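Local coordinates for protein glycoside Hydrolase Family 43_12 (Metagenome, PDB 7JVH) that probably hydrolyses glycosidic bonds in plant cell-wall polysaccharides such as xylan or arabinoxylan, as a family 43 (subfamily 12) glycoside hydrolase from a capybara gut metagenome, at residues A[199-204]-A[224-229]; A[464-469]-A[489-494]; A[469-474]-A[545-550]. All coordinates share one frame; numbering follows the deposited sequence.

Contact 1 (199-204 with 224-229) belongs to the family 43 catalytic region, and contacts 2 and 3 to the C-terminal concanavalin A-like region. Contact 1 closes before the others open; contacts 2 and 3 cross, because 469-474 falls between 464-469 and 489-494, while 545-550 follows both. The centres of contacts 2 and 3 are about 7 Å apart; they share Cys469, and Gln465 of contact 2 probably donates to the carbonyl of Leu548 in contact 3. Contact 1 lies about 32 and 36 Å away, centre to centre, in a separate four-stranded antiparallel sheet. Contact 1 thus lies in a blade of the propeller, contacts 2 and 3 at a single corner of the beta sandwich.

Contact 1 (A[199-204]-A[224-229]); sequences PNHRCI and IVNGGT
Asn226 OD1 receives the imidazole of His201 at 2.6 Å from NE2. With CG anti to the backbone N (chi1 -179°), His201 presents NE2 to Asn226, whose oxygen sits at the ring edge close to its plane. The donor nevertheless stands 39° out of the amide's carbonyl plane, and ring and amide are turned 34° from each other. Cys203 SG flanks the same oxygen, and His201 ND1 is occupied by the backbone N of Leu196, which fixes the ring at both nitrogens. Backbone bonds do the pairing: Ile204 N to Val225 O at 2.9 Å, Gly227 N to Arg202 O at 2.8 Å, and Ile224 N to Ile204 O at 2.9 Å. Ile204 O also receives a weak bond from Val225 N, so two successive residues face Ile204 and form a classic beta bulge. Apolar contact on the other face pairs Ile204 and Val225, side by side with CB atoms 3.9 Å apart; beside the bulge, Ile204 CG2 reaches Ile224 CG1 at 3.8 Å, and Leu252 of the next sheet covers this group. The arrangement is the open end of the antiparallel hairpin 203-210/215-226, the third and fourth strands of one blade in the five-bladed beta-propeller of family 43.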
loop_
_atom_site.group_PDB
_atom_site.type_symbol
_atom_site.label_atom_id
_atom_site.label_comp_id
_atom_site.label_asym_id
_atom_site.label_seq_id
_atom_site.Cartn_x
_atom_site.Cartn_y
_atom_site.Cartn_z
ATOM N N PRO A 199 -22.942 -0.732 13.072
ATOM C CA PRO A 199 -21.484 -0.579 13.086
ATOM C C PRO A 199 -20.895 0.602 12.278
ATOM O O PRO A 199 -19.747 0.968 12.547
ATOM C CB PRO A 199 -20.970 -1.917 12.518
ATOM C CG PRO A 199 -22.160 -2.761 12.180
ATOM C CD PRO A 199 -23.409 -2.052 12.613
ATOM N N ASN A 200 -21.633 1.158 11.310
ATOM C CA ASN A 200 -21.103 2.287 10.519
ATOM C C ASN A 200 -21.009 3.570 11.329
ATOM O O ASN A 200 -20.238 4.459 10.994
ATOM C CB ASN A 200 -21.921 2.557 9.232
ATOM C CG ASN A 200 -21.776 1.464 8.193
ATOM O OD1 ASN A 200 -20.825 0.687 8.210
ATOM N ND2 ASN A 200 -22.740 1.394 7.291
ATOM N N HIS A 201 -21.809 3.659 12.395
ATOM C CA HIS A 201 -21.708 4.772 13.324
ATOM C C HIS A 201 -20.357 4.703 14.049
ATOM O O HIS A 201 -20.067 3.743 14.753
ATOM C CB HIS A 201 -22.858 4.765 14.326
ATOM C CG HIS A 201 -22.818 5.906 15.284
ATOM N ND1 HIS A 201 -23.629 5.980 16.393
ATOM C CD2 HIS A 201 -22.046 7.015 15.308
ATOM C CE1 HIS A 201 -23.367 7.095 17.047
ATOM N NE2 HIS A 201 -22.414 7.743 16.409
ATOM N N ARG A 202 -19.533 5.734 13.833
ATOM C CA ARG A 202 -18.226 5.855 14.445
ATOM C C ARG A 202 -18.022 7.268 14.970
ATOM O O ARG A 202 -18.870 8.148 14.765
ATOM C CB ARG A 202 -17.151 5.500 13.414
ATOM C CG ARG A 202 -17.126 4.025 13.027
ATOM C CD ARG A 202 -16.972 3.009 14.154
ATOM N NE ARG A 202 -15.577 2.841 14.552
ATOM C CZ ARG A 202 -15.018 1.709 14.963
ATOM N NH1 ARG A 202 -15.728 0.574 15.057
ATOM N NH2 ARG A 202 -13.742 1.728 15.340
ATOM N N CYS A 203 -16.896 7.466 15.666
ATOM C CA CYS A 203 -16.603 8.691 16.403
ATOM C C CYS A 203 -15.177 9.108 16.207
ATOM O O CYS A 203 -14.311 8.269 15.979
ATOM C CB CYS A 203 -16.778 8.451 17.918
ATOM S SG CYS A 203 -18.468 8.198 18.417
ATOM N N ILE A 204 -14.936 10.416 16.320
ATOM C CA ILE A 204 -13.600 10.959 16.455
ATOM C C ILE A 204 -13.399 11.358 17.916
ATOM O O ILE A 204 -14.204 12.096 18.487
ATOM C CB ILE A 204 -13.361 12.177 15.550
ATOM C CG1 ILE A 204 -13.624 11.814 14.082
ATOM C CG2 ILE A 204 -11.954 12.718 15.752
ATOM C CD1 ILE A 204 -12.836 10.633 13.561
ATOM N N ILE A 224 -15.102 14.464 19.941
ATOM C CA ILE A 224 -15.178 15.768 19.264
ATOM C C ILE A 224 -16.002 15.764 17.976
ATOM O O ILE A 224 -16.489 16.801 17.556
ATOM C CB ILE A 224 -13.784 16.381 19.005
ATOM C CG1 ILE A 224 -12.826 15.362 18.395
ATOM C CG2 ILE A 224 -13.203 16.933 20.307
ATOM C CD1 ILE A 224 -11.529 15.996 17.951
ATOM N N VAL A 225 -16.160 14.586 17.363
ATOM C CA VAL A 225 -17.150 14.379 16.311
ATOM C C VAL A 225 -17.873 13.070 16.546
ATOM O O VAL A 225 -17.237 12.054 16.773
ATOM C CB VAL A 225 -16.535 14.350 14.891
ATOM C CG1 VAL A 225 -17.626 14.070 13.860
ATOM C CG2 VAL A 225 -15.848 15.669 14.579
ATOM N N ASN A 226 -19.207 13.114 16.475
ATOM C CA ASN A 226 -20.043 11.932 16.569
ATOM C C ASN A 226 -20.749 11.617 15.247
ATOM O O ASN A 226 -21.658 12.342 14.839
ATOM C CB ASN A 226 -21.052 12.064 17.701
ATOM C CG ASN A 226 -21.732 10.749 18.023
ATOM O OD1 ASN A 226 -21.221 9.659 17.696
ATOM N ND2 ASN A 226 -22.896 10.835 18.674
ATOM N N GLY A 227 -20.306 10.540 14.578
ATOM C CA GLY A 227 -20.904 10.094 13.335
ATOM C C GLY A 227 -20.250 10.679 12.084
ATOM O O GLY A 227 -19.727 9.932 11.241
ATOM N N GLY A 228 -20.306 12.010 11.970
ATOM C CA GLY A 228 -19.784 12.749 10.826
ATOM C C GLY A 228 -20.230 14.203 10.809
ATOM O O GLY A 228 -20.580 14.755 11.859
ATOM N N THR A 229 -20.222 14.813 9.617
ATOM C CA THR A 229 -20.633 16.216 9.424
ATOM C C THR A 229 -22.110 16.474 9.757
ATOM O O THR A 229 -22.474 17.565 10.178
ATOM C CB THR A 229 -20.394 16.706 7.980
ATOM O OG1 THR A 229 -20.936 15.748 7.067
ATOM C CG2 THR A 229 -18.905 16.878 7.707
#

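Contact 2 (A[464-469]-A[489-494]); sequences YQNEAC and TVRPQR
Ala468 and Arg491 make the tight half of this contact. The methyl CB of Ala468 lies over the centre of the guanidinium face, 3.5 Å from Arg491 CZ and equally near Arg491 CB. Arg491 leaves its backbone with CG anti to N (chi1 -177°) and bends at chi3 (62°), which folds the guanidinium back over Ala468. Thr489 CG2 packs 3.5 Å from Ala468 CA, while Phe498 borders all three side chains. Beside this cluster, Arg491 N donates to Cys469 SG at 3.6 Å. The segment 464-469 is the turn between strands 458-464 and 469-477 of the concanavalin A-like sandwich: a type I beta turn from Asn466 to Cys469, opening with an Asx turn in which Ala468 N donates to Asn466 OD1 at 2.8 Å in the carbonyl plane, and a classic beta bulge puts Gln465 and Asn466 opposite Cys469. Asn466 OD1 also lies 3.5 Å from Arg491 NH2, oblique to the guanidinium; an alanine here would probably leave Ala468 N without its acceptor and take away the amide lying beside Arg491 NH2. The polar end of Arg491 is held more loosely. Its NH2 makes a salt bridge to Glu467 OE2 whose hydrogen bond is long and weak, 3.5 Å, at the guanidinium edge, the two planes 79° apart; Glu467 OE1 is paired with Arg401. Gln493 and Arg494 beyond are exposed to solvent.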
loop_
_atom_site.group_PDB
_atom_site.type_symbol
_atom_site.label_atom_id
_atom_site.label_comp_id
_atom_site.label_asym_id
_atom_site.label_seq_id
_atom_site.Cartn_x
_atom_site.Cartn_y
_atom_site.Cartn_z
ATOM N N TYR A 464 -0.567 -12.784 -6.992
ATOM C CA TYR A 464 -1.077 -13.006 -5.642
ATOM C C TYR A 464 -1.953 -11.849 -5.166
ATOM O O TYR A 464 -1.492 -10.715 -5.082
ATOM C CB TYR A 464 0.118 -13.112 -4.692
ATOM C CG TYR A 464 -0.180 -13.578 -3.282
ATOM C CD1 TYR A 464 -0.546 -12.673 -2.277
ATOM C CD2 TYR A 464 -0.019 -14.916 -2.926
ATOM C CE1 TYR A 464 -0.791 -13.107 -0.982
ATOM C CE2 TYR A 464 -0.228 -15.347 -1.630
ATOM C CZ TYR A 464 -0.631 -14.436 -0.663
ATOM O OH TYR A 464 -0.895 -14.812 0.646
ATOM N N GLN A 465 -3.210 -12.151 -4.828
ATOM C CA GLN A 465 -4.097 -11.230 -4.111
ATOM C C GLN A 465 -4.107 -11.625 -2.628
ATOM O O GLN A 465 -3.755 -10.826 -1.754
ATOM C CB GLN A 465 -5.496 -11.267 -4.718
ATOM C CG GLN A 465 -6.598 -10.514 -3.975
ATOM C CD GLN A 465 -6.217 -9.092 -3.561
ATOM O OE1 GLN A 465 -6.246 -8.799 -2.377
ATOM N NE2 GLN A 465 -5.855 -8.222 -4.512
ATOM N N ASN A 466 -4.491 -12.873 -2.357
ATOM C CA ASN A 466 -4.306 -13.488 -1.046
ATOM C C ASN A 466 -4.005 -14.991 -1.167
ATOM O O ASN A 466 -3.999 -15.562 -2.274
ATOM C CB ASN A 466 -5.490 -13.190 -0.091
ATOM C CG ASN A 466 -6.768 -13.874 -0.477
ATOM O OD1 ASN A 466 -6.802 -15.077 -0.735
ATOM N ND2 ASN A 466 -7.845 -13.107 -0.492
ATOM N N GLU A 467 -3.744 -15.620 -0.020
ATOM C CA GLU A 467 -3.335 -17.017 0.050
ATOM C C GLU A 467 -4.275 -17.985 -0.703
ATOM O O GLU A 467 -3.866 -19.075 -1.077
ATOM C CB GLU A 467 -3.188 -17.471 1.501
ATOM C CG GLU A 467 -4.453 -17.289 2.360
ATOM C CD GLU A 467 -4.573 -15.930 3.045
ATOM O OE1 GLU A 467 -3.658 -15.095 2.964
ATOM O OE2 GLU A 467 -5.581 -15.724 3.716
ATOM N N ALA A 468 -5.527 -17.575 -0.918
ATOM C CA ALA A 468 -6.543 -18.381 -1.602
ATOM C C ALA A 468 -7.065 -17.716 -2.878
ATOM O O ALA A 468 -8.076 -18.131 -3.442
ATOM C CB ALA A 468 -7.707 -18.670 -0.652
ATOM N N CYS A 469 -6.358 -16.673 -3.324
ATOM C CA CYS A 469 -6.675 -15.934 -4.540
ATOM C C CYS A 469 -5.360 -15.628 -5.221
ATOM O O CYS A 469 -4.800 -14.530 -5.075
ATOM C CB CYS A 469 -7.447 -14.660 -4.188
ATOM S SG CYS A 469 -9.214 -14.954 -3.884
ATOM N N THR A 489 -5.826 -20.914 -7.251
ATOM C CA THR A 489 -6.633 -21.067 -6.051
ATOM C C THR A 489 -7.554 -19.867 -6.016
ATOM O O THR A 489 -7.089 -18.739 -6.057
ATOM C CB THR A 489 -5.775 -21.115 -4.775
ATOM O OG1 THR A 489 -4.827 -22.192 -4.875
ATOM C CG2 THR A 489 -6.654 -21.350 -3.529
ATOM N N VAL A 490 -8.863 -20.128 -5.940
ATOM C CA VAL A 490 -9.908 -19.117 -6.015
ATOM C C VAL A 490 -10.816 -19.185 -4.778
ATOM O O VAL A 490 -11.432 -20.218 -4.530
ATOM C CB VAL A 490 -10.770 -19.341 -7.274
ATOM C CG1 VAL A 490 -11.742 -18.177 -7.463
ATOM C CG2 VAL A 490 -9.888 -19.533 -8.513
ATOM N N ARG A 491 -10.895 -18.083 -4.016
ATOM C CA ARG A 491 -11.818 -17.962 -2.868
ATOM C C ARG A 491 -12.477 -16.586 -2.792
ATOM O O ARG A 491 -11.856 -15.623 -2.339
ATOM C CB ARG A 491 -11.113 -18.243 -1.533
ATOM C CG ARG A 491 -12.068 -18.205 -0.315
ATOM C CD ARG A 491 -11.344 -18.348 1.014
ATOM N NE ARG A 491 -10.430 -17.246 1.213
ATOM C CZ ARG A 491 -9.385 -17.232 2.042
ATOM N NH1 ARG A 491 -9.100 -18.282 2.813
ATOM N NH2 ARG A 491 -8.618 -16.130 2.067
ATOM N N PRO A 492 -13.757 -16.443 -3.203
ATOM C CA PRO A 492 -14.477 -15.182 -3.008
ATOM C C PRO A 492 -14.689 -14.838 -1.525
ATOM O O PRO A 492 -14.713 -15.729 -0.680
ATOM C CB PRO A 492 -15.822 -15.427 -3.707
ATOM C CG PRO A 492 -15.954 -16.895 -3.848
ATOM C CD PRO A 492 -14.565 -17.472 -3.879
ATOM N N GLN A 493 -14.817 -13.538 -1.243
ATOM C CA GLN A 493 -15.014 -12.972 0.088
ATOM C C GLN A 493 -15.670 -13.865 1.139
ATOM O O GLN A 493 -15.079 -14.152 2.185
ATOM C CB GLN A 493 -15.889 -11.725 -0.039
ATOM C CG GLN A 493 -15.094 -10.458 -0.215
ATOM C CD GLN A 493 -15.971 -9.243 -0.232
ATOM O OE1 GLN A 493 -16.029 -8.494 0.752
ATOM N NE2 GLN A 493 -16.679 -9.041 -1.339
ATOM N N ARG A 494 -16.913 -14.270 0.855
ATOM C CA ARG A 494 -17.818 -14.849 1.838
ATOM C C ARG A 494 -17.704 -16.369 1.995
ATOM O O ARG A 494 -18.388 -16.949 2.834
ATOM C CB ARG A 494 -19.261 -14.466 1.462
ATOM C CG ARG A 494 -19.524 -12.966 1.547
ATOM C CD ARG A 494 -19.526 -12.552 3.008
ATOM N NE ARG A 494 -19.785 -11.125 3.197
ATOM C CZ ARG A 494 -18.869 -10.164 3.043
ATOM N NH1 ARG A 494 -17.614 -10.463 2.693
ATOM N NH2 ARG A 494 -19.205 -8.887 3.243
#

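Contact 3 (A[469-474]-A[545-550]); sequences CNYVLT and AAVLST
Tyr471 and Leu548 make one of the two apolar meetings between strand 469-474 and the loop 545-550. Leu548 CD1 approaches Tyr471 CD2 obliquely, at 3.8 Å. The other meeting is at the phenol end: Val547 CB sits 3.4 Å from Tyr471 OH, with Val547 CG2 equally near that oxygen. The tyrosine CG is anti to its carbonyl carbon (chi1 -62°), a setting that carries the ring from the strand to these two side chains. Leu548 divides its two methyls, CD1 to the Tyr471 ring and CD2 to the backbone at the start of the strand, where it reaches Cys469 O at 3.1 Å, with Asn470 CA next to it. Cys469 adds its CB, 3.6 Å from Val547 O.

The polar bonds lie around the apolar contact: one ties Tyr471 to the root of the loop, the others brace the loop itself. Tyr471 OH, though Val547 CB and CG2 lie against it, is hydrogen-bonded to the carbonyl of Asp544, at the end of strand 536-544. Inside the loop, Ala546 O accepts twice from Ser549: from OG at 2.5 Å, in the carbonyl plane on a lone pair, and from N at 2.9 Å. Ser549 is also the N-cap of the short helix 550-553, its side chain capping Phe552 N.

Strand 469-477 runs between strands 458-464 and 482-489 of the six-stranded sheet. The loop follows strand 536-544 of the other sheet, whose adjacent strand 525-531 sends Phe528 against Tyr471 and Tyr526 against Leu548, and leads directly into helix 550-553.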
loop_
_atom_site.group_PDB
_atom_site.type_symbol
_atom_site.label_atom_id
_atom_site.label_comp_id
_atom_site.label_asym_id
_atom_site.label_seq_id
_atom_site.Cartn_x
_atom_site.Cartn_y
_atom_site.Cartn_z
ATOM N N CYS A 469 -6.358 -16.673 -3.324
ATOM C CA CYS A 469 -6.675 -15.934 -4.540
ATOM C C CYS A 469 -5.360 -15.628 -5.221
ATOM O O CYS A 469 -4.800 -14.530 -5.075
ATOM C CB CYS A 469 -7.447 -14.660 -4.188
ATOM S SG CYS A 469 -9.214 -14.954 -3.884
ATOM N N ASN A 470 -4.849 -16.628 -5.952
ATOM C CA ASN A 470 -3.564 -16.524 -6.620
ATOM C C ASN A 470 -3.426 -17.438 -7.825
ATOM O O ASN A 470 -4.150 -18.433 -7.949
ATOM C CB ASN A 470 -2.425 -16.772 -5.631
ATOM C CG ASN A 470 -2.503 -18.138 -4.957
ATOM O OD1 ASN A 470 -2.222 -19.168 -5.574
ATOM N ND2 ASN A 470 -2.857 -18.145 -3.673
ATOM N N TYR A 471 -2.507 -17.059 -8.724
ATOM C CA TYR A 471 -2.093 -17.855 -9.872
ATOM C C TYR A 471 -0.598 -18.109 -9.762
ATOM O O TYR A 471 0.168 -17.193 -9.484
ATOM C CB TYR A 471 -2.377 -17.116 -11.170
ATOM C CG TYR A 471 -3.836 -16.828 -11.428
ATOM C CD1 TYR A 471 -4.789 -17.819 -11.294
ATOM C CD2 TYR A 471 -4.252 -15.575 -11.855
ATOM C CE1 TYR A 471 -6.132 -17.563 -11.533
ATOM C CE2 TYR A 471 -5.591 -15.316 -12.096
ATOM C CZ TYR A 471 -6.522 -16.323 -11.933
ATOM O OH TYR A 471 -7.849 -16.094 -12.191
ATOM N N VAL A 472 -0.196 -19.368 -9.963
ATOM C CA VAL A 472 1.188 -19.797 -9.789
ATOM C C VAL A 472 1.607 -20.704 -10.949
ATOM O O VAL A 472 0.883 -21.634 -11.306
ATOM C CB VAL A 472 1.377 -20.558 -8.474
ATOM C CG1 VAL A 472 2.854 -20.814 -8.227
ATOM C CG2 VAL A 472 0.779 -19.801 -7.322
ATOM N N LEU A 473 2.775 -20.400 -11.534
ATOM C CA LEU A 473 3.419 -21.205 -12.565
ATOM C C LEU A 473 4.790 -21.585 -12.045
ATOM O O LEU A 473 5.609 -20.723 -11.768
ATOM C CB LEU A 473 3.564 -20.406 -13.856
ATOM C CG LEU A 473 4.282 -21.081 -15.043
ATOM C CD1 LEU A 473 3.434 -22.194 -15.658
ATOM C CD2 LEU A 473 4.642 -20.058 -16.111
ATOM N N THR A 474 5.031 -22.889 -11.900
ATOM C CA THR A 474 6.252 -23.413 -11.306
ATOM C C THR A 474 6.857 -24.522 -12.176
ATOM O O THR A 474 6.130 -25.340 -12.763
ATOM C CB THR A 474 5.987 -23.994 -9.895
ATOM O OG1 THR A 474 4.950 -24.974 -9.979
ATOM C CG2 THR A 474 5.541 -22.930 -8.914
ATOM N N ALA A 545 -9.153 -12.099 -14.480
ATOM C CA ALA A 545 -8.434 -11.104 -13.689
ATOM C C ALA A 545 -9.195 -10.725 -12.413
ATOM O O ALA A 545 -8.599 -10.253 -11.446
ATOM C CB ALA A 545 -8.169 -9.853 -14.537
ATOM N N ALA A 546 -10.518 -10.896 -12.447
ATOM C CA ALA A 546 -11.402 -10.531 -11.330
ATOM C C ALA A 546 -11.008 -11.270 -10.032
ATOM O O ALA A 546 -11.116 -10.697 -8.957
ATOM C CB ALA A 546 -12.853 -10.818 -11.679
ATOM N N VAL A 547 -10.520 -12.516 -10.176
ATOM C CA VAL A 547 -10.065 -13.353 -9.064
ATOM C C VAL A 547 -9.051 -12.659 -8.126
ATOM O O VAL A 547 -9.029 -12.943 -6.915
ATOM C CB VAL A 547 -9.464 -14.698 -9.581
ATOM C CG1 VAL A 547 -8.722 -15.444 -8.481
ATOM C CG2 VAL A 547 -10.552 -15.611 -10.149
ATOM N N LEU A 548 -8.221 -11.765 -8.677
ATOM C CA LEU A 548 -7.190 -11.051 -7.911
ATOM C C LEU A 548 -7.600 -9.624 -7.514
ATOM O O LEU A 548 -6.780 -8.834 -7.024
ATOM C CB LEU A 548 -5.864 -11.026 -8.682
ATOM C CG LEU A 548 -5.364 -12.399 -9.145
ATOM C CD1 LEU A 548 -4.017 -12.298 -9.852
ATOM C CD2 LEU A 548 -5.274 -13.350 -7.952
ATOM N N SER A 549 -8.882 -9.304 -7.706
ATOM C CA SER A 549 -9.433 -8.030 -7.302
ATOM C C SER A 549 -9.870 -8.023 -5.834
ATOM O O SER A 549 -10.334 -9.042 -5.275
ATOM C CB SER A 549 -10.634 -7.671 -8.175
ATOM O OG SER A 549 -11.748 -8.517 -7.907
ATOM N N THR A 550 -9.715 -6.849 -5.215
ATOM C CA THR A 550 -10.367 -6.490 -3.975
ATOM C C THR A 550 -11.862 -6.798 -4.026
ATOM O O THR A 550 -12.421 -7.322 -3.071
ATOM C CB THR A 550 -10.111 -5.016 -3.673
ATOM O OG1 THR A 550 -8.743 -4.884 -3.236
ATOM C CG2 THR A 550 -11.065 -4.484 -2.616
#